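Local coordinates for cytoplasmic protein (Cryptococcus neoformans var. grubii serotype A, PDB 7LPO) that probably hydrolyses the beta-glucosidic bond of steryl glucosides, as a sterylglucosidase of glycoside hydrolase family 5, at residues Asn32-Val37 with Glu703-Glu708; Thr687-Ala692 with Val714-Ser719; Thr707-Pro712 with Gln748-Trp753. One frame throughout, in Å; residues are numbered along the deposited sequence.

Overall arrangement
All three contacts belong to one side of the molecule, with centres about 29 Å from the centre of the chain. Interaction 1 joins the N-terminal end of the barrel part to the C-terminal beta domain. Interactions 2 and 3 lie within that domain. Strand 707-710 is the common element. It begins in interaction 1, pairs with 749-753 in interaction 3, and leads into helix 713-716 of interaction 2. Interactions 1 and 3 share Thr707 and Glu708, and their centres are about 11 Å apart. Interactions 2 and 3 are also about 11 Å apart between centres, and meet where Phe689 and Tyr691 pack on Ile709. Interactions 1 and 2, about 21 Å apart between centres, do not touch.

Interaction 1. Residues Asn32-Val37 with Glu703-Glu708; sequences NGRSLV and EQVYTE
Asn32 and Val705 meet where residues 32-34, on the way into the strand that runs to residue 43, face the C-terminal beta domain of this family 5 glycoside hydrolase. The CB of Asn32 lies 4.1 Å from CG2 of Val705, and the other methyl of the valine, CG1, lies near the Asn32 carbonyl. These are loose van der Waals contacts between the exposed asparagine and the buried valine.

Arg34 makes the main link. Its CG touches CG1 of Val705 at 3.9 Å, where the valine methyl packs against the aliphatic part of the chain. Beyond this the chain turns about the CG-CD bond (chi3 -56°), and the guanidinium turns its edge toward the start of strand 707-710. NH1 makes two nearly straight bonds there. One goes to the backbone O of Tyr706, 2.9 Å from NH1, in the guanidinium plane. The other forms a salt bridge to Glu708, whose carboxylate is turned only 24° from the guanidinium. NH2 adds a weak bond to the same oxygen, OE2. The Tyr706 ring lies further off and can add at most a weak cation-pi attraction.

Arg34 NE forms a second salt bridge, to Asp30 OD2, so two carboxylates hold the group. From Ser35 onward the chain pairs with strand 669-673, which also pairs with 707-710. The shortest polar contact is Arg34 NH1 to Glu708 OE2, at 2.7 Å, made to the anti lone pair of OE2.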
loop_
_atom_site.group_PDB
_atom_site.type_symbol
_atom_site.label_atom_id
_atom_site.label_comp_id
_atom_site.label_asym_id
_atom_site.label_seq_id
_atom_site.Cartn_x
_atom_site.Cartn_y
_atom_site.Cartn_z
ATOM N N ASN A 32 -1.827 21.245 21.324
ATOM C CA ASN A 32 -1.917 21.251 22.777
ATOM C C ASN A 32 -1.174 20.084 23.413
ATOM O O ASN A 32 -1.369 19.810 24.602
ATOM C CB ASN A 32 -3.381 21.256 23.198
ATOM C CG ASN A 32 -4.086 22.547 22.813
ATOM O OD1 ASN A 32 -3.549 23.640 22.995
ATOM N ND2 ASN A 32 -5.286 22.425 22.266
ATOM N N GLY A 33 -0.326 19.398 22.649
ATOM C CA GLY A 33 0.517 18.347 23.168
ATOM C C GLY A 33 -0.104 16.967 23.229
ATOM O O GLY A 33 0.565 16.028 23.671
ATOM N N ARG A 34 -1.346 16.802 22.796
ATOM C CA ARG A 34 -1.982 15.493 22.860
ATOM C C ARG A 34 -1.387 14.556 21.816
ATOM O O ARG A 34 -1.195 14.937 20.659
ATOM C CB ARG A 34 -3.487 15.629 22.642
ATOM C CG ARG A 34 -4.199 16.454 23.710
ATOM C CD ARG A 34 -5.712 16.293 23.628
ATOM N NE ARG A 34 -6.242 16.642 22.306
ATOM C CZ ARG A 34 -7.494 16.420 21.918
ATOM N NH1 ARG A 34 -8.359 15.844 22.742
ATOM N NH2 ARG A 34 -7.885 16.773 20.701
ATOM N N SER A 35 -1.093 13.325 22.236
ATOM C CA SER A 35 -0.674 12.297 21.293
ATOM C C SER A 35 -1.872 11.837 20.475
ATOM O O SER A 35 -2.900 11.445 21.031
ATOM C CB SER A 35 -0.064 11.107 22.025
ATOM O OG SER A 35 1.110 11.473 22.714
ATOM N N LEU A 36 -1.741 11.884 19.154
ATOM C CA LEU A 36 -2.815 11.506 18.247
ATOM C C LEU A 36 -2.556 10.126 17.658
ATOM O O LEU A 36 -1.409 9.763 17.375
ATOM C CB LEU A 36 -2.951 12.519 17.112
ATOM C CG LEU A 36 -3.137 13.978 17.525
ATOM C CD1 LEU A 36 -3.144 14.880 16.307
ATOM C CD2 LEU A 36 -4.410 14.157 18.338
ATOM N N VAL A 37 -3.632 9.362 17.474
ATOM C CA VAL A 37 -3.586 8.089 16.764
ATOM C C VAL A 37 -4.477 8.217 15.538
ATOM O O VAL A 37 -5.668 8.534 15.661
ATOM C CB VAL A 37 -4.032 6.911 17.641
ATOM C CG1 VAL A 37 -4.100 5.619 16.799
ATOM C CG2 VAL A 37 -3.091 6.731 18.827
ATOM N N GLU A 703 -9.675 21.455 31.313
ATOM C CA GLU A 703 -11.055 21.199 30.920
ATOM C C GLU A 703 -11.225 21.164 29.413
ATOM O O GLU A 703 -12.210 20.604 28.922
ATOM C CB GLU A 703 -11.976 22.267 31.511
ATOM C CG GLU A 703 -11.949 22.351 33.025
ATOM C CD GLU A 703 -11.875 20.984 33.689
ATOM O OE1 GLU A 703 -12.892 20.257 33.677
ATOM O OE2 GLU A 703 -10.796 20.631 34.216
ATOM N N GLN A 704 -10.304 21.768 28.673
ATOM C CA GLN A 704 -10.356 21.785 27.225
ATOM C C GLN A 704 -9.341 20.847 26.588
ATOM O O GLN A 704 -9.391 20.647 25.371
ATOM C CB GLN A 704 -10.125 23.215 26.710
ATOM C CG GLN A 704 -11.387 24.065 26.585
ATOM C CD GLN A 704 -12.031 24.359 27.926
ATOM O OE1 GLN A 704 -13.250 24.225 28.082
ATOM N NE2 GLN A 704 -11.219 24.766 28.905
ATOM N N VAL A 705 -8.425 20.279 27.375
ATOM C CA VAL A 705 -7.363 19.405 26.877
ATOM C C VAL A 705 -7.464 18.100 27.654
ATOM O O VAL A 705 -7.002 18.003 28.796
ATOM C CB VAL A 705 -5.972 20.033 27.019
ATOM C CG1 VAL A 705 -4.910 19.126 26.427
ATOM C CG2 VAL A 705 -5.958 21.401 26.340
ATOM N N TYR A 706 -8.055 17.088 27.027
ATOM C CA TYR A 706 -8.356 15.821 27.667
ATOM C C TYR A 706 -8.170 14.707 26.648
ATOM O O TYR A 706 -7.959 14.943 25.454
ATOM C CB TYR A 706 -9.790 15.824 28.209
ATOM C CG TYR A 706 -10.735 16.346 27.172
ATOM C CD1 TYR A 706 -11.253 15.505 26.205
ATOM C CD2 TYR A 706 -11.060 17.696 27.114
ATOM C CE1 TYR A 706 -12.093 15.978 25.223
ATOM C CE2 TYR A 706 -11.905 18.188 26.122
ATOM C CZ TYR A 706 -12.418 17.319 25.185
ATOM O OH TYR A 706 -13.254 17.769 24.193
ATOM N N THR A 707 -8.271 13.477 27.131
ATOM C CA THR A 707 -8.173 12.298 26.291
ATOM C C THR A 707 -9.535 11.953 25.700
ATOM O O THR A 707 -10.560 12.007 26.388
ATOM C CB THR A 707 -7.630 11.131 27.111
ATOM O OG1 THR A 707 -6.313 11.460 27.576
ATOM C CG2 THR A 707 -7.584 9.856 26.301
ATOM N N GLU A 708 -9.535 11.617 24.410
ATOM C CA GLU A 708 -10.736 11.252 23.673
ATOM C C GLU A 708 -10.559 9.851 23.116
ATOM O O GLU A 708 -9.541 9.550 22.486
ATOM C CB GLU A 708 -11.027 12.218 22.522
ATOM C CG GLU A 708 -11.303 13.637 22.953
ATOM C CD GLU A 708 -11.599 14.563 21.776
ATOM O OE1 GLU A 708 -12.672 14.402 21.149
ATOM O OE2 GLU A 708 -10.761 15.447 21.486
#

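Interaction 2. Residues Thr687-Ala692 with Val714-Ser719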
loop_
_atom_site.group_PDB
_atom_site.type_symbol
_atom_site.label_atom_id
_atom_site.label_comp_id
_atom_site.label_asym_id
_atom_site.label_seq_id
_atom_site.Cartn_x
_atom_site.Cartn_y
_atom_site.Cartn_z
ATOM N N THR A 687 -16.007 -7.930 24.762
ATOM C CA THR A 687 -16.071 -6.491 24.523
ATOM C C THR A 687 -15.117 -5.723 25.423
ATOM O O THR A 687 -15.071 -4.491 25.340
ATOM C CB THR A 687 -17.479 -5.898 24.699
ATOM O OG1 THR A 687 -17.781 -5.745 26.092
ATOM C CG2 THR A 687 -18.522 -6.788 24.043
ATOM N N LYS A 688 -14.324 -6.406 26.244
ATOM C CA LYS A 688 -13.460 -5.728 27.198
ATOM C C LYS A 688 -12.376 -4.937 26.485
ATOM O O LYS A 688 -11.697 -5.452 25.591
ATOM C CB LYS A 688 -12.836 -6.744 28.150
ATOM C CG LYS A 688 -13.837 -7.263 29.182
ATOM C CD LYS A 688 -13.319 -8.486 29.903
ATOM C CE LYS A 688 -13.894 -8.568 31.307
ATOM N NZ LYS A 688 -13.324 -9.742 32.049
ATOM N N PHE A 689 -12.224 -3.681 26.895
ATOM C CA PHE A 689 -11.254 -2.750 26.345
ATOM C C PHE A 689 -10.456 -2.183 27.504
ATOM O O PHE A 689 -11.038 -1.771 28.510
ATOM C CB PHE A 689 -11.957 -1.631 25.583
ATOM C CG PHE A 689 -11.057 -0.519 25.149
ATOM C CD1 PHE A 689 -10.099 -0.721 24.174
ATOM C CD2 PHE A 689 -11.203 0.741 25.678
ATOM C CE1 PHE A 689 -9.298 0.310 23.755
ATOM C CE2 PHE A 689 -10.394 1.776 25.261
ATOM C CZ PHE A 689 -9.446 1.558 24.299
ATOM N N LYS A 690 -9.135 -2.162 27.364
ATOM C CA LYS A 690 -8.258 -1.621 28.391
ATOM C C LYS A 690 -7.191 -0.763 27.730
ATOM O O LYS A 690 -6.489 -1.220 26.824
ATOM C CB LYS A 690 -7.609 -2.741 29.211
ATOM C CG LYS A 690 -6.598 -2.239 30.232
ATOM C CD LYS A 690 -6.354 -3.270 31.317
ATOM C CE LYS A 690 -5.542 -2.674 32.466
ATOM N NZ LYS A 690 -4.440 -3.580 32.917
ATOM N N TYR A 691 -7.081 0.482 28.181
ATOM C CA TYR A 691 -6.127 1.443 27.649
ATOM C C TYR A 691 -5.272 1.964 28.794
ATOM O O TYR A 691 -5.806 2.472 29.789
ATOM C CB TYR A 691 -6.859 2.587 26.955
ATOM C CG TYR A 691 -5.954 3.648 26.393
ATOM C CD1 TYR A 691 -4.750 3.315 25.779
ATOM C CD2 TYR A 691 -6.297 4.985 26.469
ATOM C CE1 TYR A 691 -3.924 4.279 25.267
ATOM C CE2 TYR A 691 -5.476 5.960 25.940
ATOM C CZ TYR A 691 -4.298 5.602 25.342
ATOM O OH TYR A 691 -3.489 6.578 24.812
ATOM N N ALA A 692 -3.951 1.849 28.647
ATOM C CA ALA A 692 -2.982 2.370 29.605
ATOM C C ALA A 692 -2.180 3.491 28.960
ATOM O O ALA A 692 -1.697 3.344 27.831
ATOM C CB ALA A 692 -2.037 1.267 30.082
ATOM N N VAL A 714 -20.869 -0.567 17.156
ATOM C CA VAL A 714 -20.751 -1.939 16.667
ATOM C C VAL A 714 -20.550 -2.919 17.815
ATOM O O VAL A 714 -21.049 -4.050 17.773
ATOM C CB VAL A 714 -19.599 -2.026 15.644
ATOM C CG1 VAL A 714 -19.074 -3.429 15.550
ATOM C CG2 VAL A 714 -20.048 -1.521 14.297
ATOM N N HIS A 715 -19.804 -2.514 18.848
ATOM C CA HIS A 715 -19.523 -3.381 19.982
ATOM C C HIS A 715 -20.247 -2.995 21.263
ATOM O O HIS A 715 -20.426 -3.857 22.133
ATOM C CB HIS A 715 -18.018 -3.392 20.297
ATOM C CG HIS A 715 -17.185 -4.040 19.242
ATOM N ND1 HIS A 715 -17.114 -5.408 19.091
ATOM C CD2 HIS A 715 -16.408 -3.510 18.270
ATOM C CE1 HIS A 715 -16.316 -5.694 18.078
ATOM N NE2 HIS A 715 -15.878 -4.559 17.561
ATOM N N TYR A 716 -20.631 -1.734 21.421
ATOM C CA TYR A 716 -21.036 -1.211 22.717
ATOM C C TYR A 716 -22.437 -0.607 22.721
ATOM O O TYR A 716 -22.871 -0.091 23.756
ATOM C CB TYR A 716 -20.016 -0.166 23.186
ATOM C CG TYR A 716 -18.622 -0.724 23.427
ATOM C CD1 TYR A 716 -18.380 -1.622 24.459
ATOM C CD2 TYR A 716 -17.555 -0.353 22.628
ATOM C CE1 TYR A 716 -17.114 -2.134 24.685
ATOM C CE2 TYR A 716 -16.278 -0.852 22.854
ATOM C CZ TYR A 716 -16.066 -1.747 23.880
ATOM O OH TYR A 716 -14.807 -2.251 24.105
ATOM N N ALA A 717 -23.160 -0.662 21.612
ATOM C CA ALA A 717 -24.507 -0.116 21.596
ATOM C C ALA A 717 -25.431 -0.931 22.500
ATOM O O ALA A 717 -25.229 -2.130 22.724
ATOM C CB ALA A 717 -25.061 -0.100 20.170
ATOM N N ALA A 718 -26.455 -0.262 23.029
ATOM C CA ALA A 718 -27.486 -0.973 23.774
ATOM C C ALA A 718 -28.184 -1.997 22.889
ATOM O O ALA A 718 -28.396 -3.144 23.296
ATOM C CB ALA A 718 -28.501 0.018 24.346
ATOM N N SER A 719 -28.527 -1.603 21.662
ATOM C CA SER A 719 -29.175 -2.496 20.715
ATOM C C SER A 719 -28.872 -2.012 19.306
ATOM O O SER A 719 -28.678 -0.817 19.081
ATOM C CB SER A 719 -30.688 -2.552 20.949
ATOM O OG SER A 719 -31.333 -3.135 19.838
#
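This contact is a buried side-chain to backbone hydrogen bond with apolar packing around it. It sits at one end of the C-terminal beta domain, between the turn that precedes strand 689-696 and the short helix 713-716. The last residue of that helix, Tyr716, carries the contact.

Its hydroxyl gives a hydrogen bond to the backbone O of Thr687, 2.6 Å from OH, with the donor tilted 20° from the carbonyl plane. The same carbonyl oxygen lies near the plane of the tyrosine ring, at its edge, and is 3.2 Å from CE1. The Thr687 side chain slides past that of Tyr716 in the opposite direction, with its CB 3.8 Å from CE1. Its CG2 lies near the backbone O of His715. The OG1 of the threonine is hydrogen-bonded to Arg770 N in strand 761-770.

The CB of Phe689 also meets the hydroxyl, 3.3 Å from OH. With CG anti to the backbone N (chi1 172°), the phenyl ring leads away from Tyr716, toward Ile680, Pro668 and Ile709. Tyr716 itself packs on Phe682, Pro668 and Leu732, and the His715 ring meets Phe682 edge to face.

The phenol thus brings its one polar atom into a largely apolar region, where the Thr687 carbonyl accepts its hydrogen bond. The bond satisfies the buried hydroxyl and ties the helix end to the turn.

Interaction 3. Residues Thr707-Pro712 with Gln748-Trp753; sequences TEIYLP and QTLRWW
Ile709 and Leu750 form the middle pair of an antiparallel ladder in the C-terminal beta domain. N and O of each bond to the other, and Leu750 N to Ile709 O is 2.8 Å and nearly straight. Thr707 and Trp752 form the next hydrogen-bonded pair. At the far end Leu711 N bonds to Gln748 O. Glu708 with Arg751 and Tyr710 with Thr749 are the non-hydrogen-bonded pairs.

Thr707, Ile709, Leu750 and Trp752 share one face. Ile709 CB lies 4.1 Å from Leu750 CB. Leu711 CD1 reaches Leu750 CB at 3.7 Å. Strand 761-770 packs on this face, with Ile766 against Ile709, Leu750 and Trp752.

On the other face Arg751 lays its guanidinium over CG2 of Thr749. Its NH1 hydrogen-bonds to Gln746 OE1, and NH2 forms a salt bridge with Asp646. Tyr710, with CG anti to the backbone N (chi1 168°), swings its ring alongside Gln748, pointing the same way. The ring and amide planes are 68° apart. Tyr710 CE1 is 3.8 Å from Gln748 CD. Both side chains reach the C-terminal end of helix 83-93: Tyr710 OH and Gln748 NE2 each hydrogen-bond to Ala93 O. Gln748 OE1 instead accepts from Phe713 N and lies 3.4 Å from Pro712 CA.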
loop_
_atom_site.group_PDB
_atom_site.type_symbol
_atom_site.label_atom_id
_atom_site.label_comp_id
_atom_site.label_asym_id
_atom_site.label_seq_id
_atom_site.Cartn_x
_atom_site.Cartn_y
_atom_site.Cartn_z
ATOM N N THR A 707 -8.271 13.477 27.131
ATOM C CA THR A 707 -8.173 12.298 26.291
ATOM C C THR A 707 -9.535 11.953 25.700
ATOM O O THR A 707 -10.560 12.007 26.388
ATOM C CB THR A 707 -7.630 11.131 27.111
ATOM O OG1 THR A 707 -6.313 11.460 27.576
ATOM C CG2 THR A 707 -7.584 9.856 26.301
ATOM N N GLU A 708 -9.535 11.617 24.410
ATOM C CA GLU A 708 -10.736 11.252 23.673
ATOM C C GLU A 708 -10.559 9.851 23.116
ATOM O O GLU A 708 -9.541 9.550 22.486
ATOM C CB GLU A 708 -11.027 12.218 22.522
ATOM C CG GLU A 708 -11.303 13.637 22.953
ATOM C CD GLU A 708 -11.599 14.563 21.776
ATOM O OE1 GLU A 708 -12.672 14.402 21.149
ATOM O OE2 GLU A 708 -10.761 15.447 21.486
ATOM N N ILE A 709 -11.557 9.009 23.341
ATOM C CA ILE A 709 -11.545 7.613 22.938
ATOM C C ILE A 709 -12.797 7.354 22.113
ATOM O O ILE A 709 -13.891 7.798 22.476
ATOM C CB ILE A 709 -11.487 6.674 24.166
ATOM C CG1 ILE A 709 -10.074 6.676 24.751
ATOM C CG2 ILE A 709 -11.934 5.282 23.788
ATOM C CD1 ILE A 709 -10.010 6.238 26.219
ATOM N N TYR A 710 -12.634 6.644 21.001
ATOM C CA TYR A 710 -13.756 6.201 20.183
ATOM C C TYR A 710 -14.283 4.877 20.724
ATOM O O TYR A 710 -13.516 3.925 20.895
ATOM C CB TYR A 710 -13.318 6.046 18.724
ATOM C CG TYR A 710 -14.309 5.323 17.835
ATOM C CD1 TYR A 710 -15.470 5.950 17.400
ATOM C CD2 TYR A 710 -14.071 4.025 17.412
ATOM C CE1 TYR A 710 -16.373 5.289 16.580
ATOM C CE2 TYR A 710 -14.961 3.361 16.611
ATOM C CZ TYR A 710 -16.113 3.995 16.188
ATOM O OH TYR A 710 -16.999 3.341 15.367
ATOM N N LEU A 711 -15.585 4.817 20.989
ATOM C CA LEU A 711 -16.230 3.575 21.420
ATOM C C LEU A 711 -17.312 3.184 20.422
ATOM O O LEU A 711 -18.371 3.838 20.370
ATOM C CB LEU A 711 -16.824 3.729 22.817
ATOM C CG LEU A 711 -15.848 4.033 23.955
ATOM C CD1 LEU A 711 -16.642 4.334 25.219
ATOM C CD2 LEU A 711 -14.879 2.899 24.195
ATOM N N PRO A 712 -17.114 2.136 19.625
ATOM C CA PRO A 712 -18.040 1.879 18.511
ATOM C C PRO A 712 -19.376 1.301 18.966
ATOM O O PRO A 712 -19.434 0.371 19.777
ATOM C CB PRO A 712 -17.271 0.887 17.627
ATOM C CG PRO A 712 -16.336 0.183 18.576
ATOM C CD PRO A 712 -15.984 1.194 19.655
ATOM N N GLN A 748 -20.509 8.160 20.098
ATOM C CA GLN A 748 -19.466 7.144 20.136
ATOM C C GLN A 748 -18.153 7.678 20.708
ATOM O O GLN A 748 -17.087 7.112 20.437
ATOM C CB GLN A 748 -19.237 6.577 18.736
ATOM C CG GLN A 748 -20.411 5.766 18.208
ATOM C CD GLN A 748 -20.143 5.192 16.834
ATOM O OE1 GLN A 748 -20.012 3.979 16.667
ATOM N NE2 GLN A 748 -20.048 6.068 15.841
ATOM N N THR A 749 -18.211 8.738 21.503
ATOM C CA THR A 749 -17.029 9.395 22.041
ATOM C C THR A 749 -17.013 9.279 23.556
ATOM O O THR A 749 -18.026 9.545 24.215
ATOM C CB THR A 749 -16.993 10.875 21.642
ATOM O OG1 THR A 749 -17.158 11.003 20.224
ATOM C CG2 THR A 749 -15.667 11.527 22.054
ATOM N N LEU A 750 -15.864 8.885 24.097
ATOM C CA LEU A 750 -15.588 8.925 25.525
ATOM C C LEU A 750 -14.553 10.009 25.787
ATOM O O LEU A 750 -13.522 10.064 25.108
ATOM C CB LEU A 750 -15.078 7.572 26.013
ATOM C CG LEU A 750 -14.465 7.548 27.410
ATOM C CD1 LEU A 750 -15.467 8.021 28.430
ATOM C CD2 LEU A 750 -14.000 6.149 27.724
ATOM N N ARG A 751 -14.829 10.873 26.761
ATOM C CA ARG A 751 -13.939 11.969 27.123
ATOM C C ARG A 751 -13.441 11.730 28.536
ATOM O O ARG A 751 -14.237 11.436 29.429
ATOM C CB ARG A 751 -14.651 13.319 27.023
ATOM C CG ARG A 751 -15.068 13.659 25.605
ATOM C CD ARG A 751 -15.499 15.112 25.461
ATOM N NE ARG A 751 -15.726 15.450 24.055
ATOM C CZ ARG A 751 -16.899 15.327 23.437
ATOM N NH1 ARG A 751 -17.961 14.885 24.100
ATOM N NH2 ARG A 751 -17.015 15.650 22.155
ATOM N N TRP A 752 -12.132 11.862 28.736
ATOM C CA TRP A 752 -11.466 11.419 29.956
ATOM C C TRP A 752 -10.538 12.519 30.454
ATOM O O TRP A 752 -9.462 12.744 29.883
ATOM C CB TRP A 752 -10.712 10.120 29.688
ATOM C CG TRP A 752 -10.091 9.494 30.890
ATOM C CD1 TRP A 752 -10.401 9.730 32.200
ATOM C CD2 TRP A 752 -9.047 8.513 30.898
ATOM N NE1 TRP A 752 -9.613 8.960 33.018
ATOM C CE2 TRP A 752 -8.771 8.207 32.242
ATOM C CE3 TRP A 752 -8.318 7.870 29.898
ATOM C CZ2 TRP A 752 -7.806 7.282 32.607
ATOM C CZ3 TRP A 752 -7.361 6.956 30.264
ATOM C CH2 TRP A 752 -7.114 6.666 31.604
ATOM N N TRP A 753 -10.967 13.216 31.504
ATOM C CA TRP A 753 -10.161 14.236 32.157
ATOM C C TRP A 753 -9.424 13.619 33.335
ATOM O O TRP A 753 -9.993 12.808 34.075
ATOM C CB TRP A 753 -11.017 15.393 32.679
ATOM C CG TRP A 753 -11.774 16.184 31.659
ATOM C CD1 TRP A 753 -11.423 17.391 31.138
ATOM C CD2 TRP A 753 -13.031 15.846 31.074
ATOM N NE1 TRP A 753 -12.378 17.825 30.255
ATOM C CE2 TRP A 753 -13.375 16.890 30.193
ATOM C CE3 TRP A 753 -13.899 14.761 31.206
ATOM C CZ2 TRP A 753 -14.545 16.875 29.446
ATOM C CZ3 TRP A 753 -15.061 14.751 30.466
ATOM C CH2 TRP A 753 -15.375 15.796 29.603
#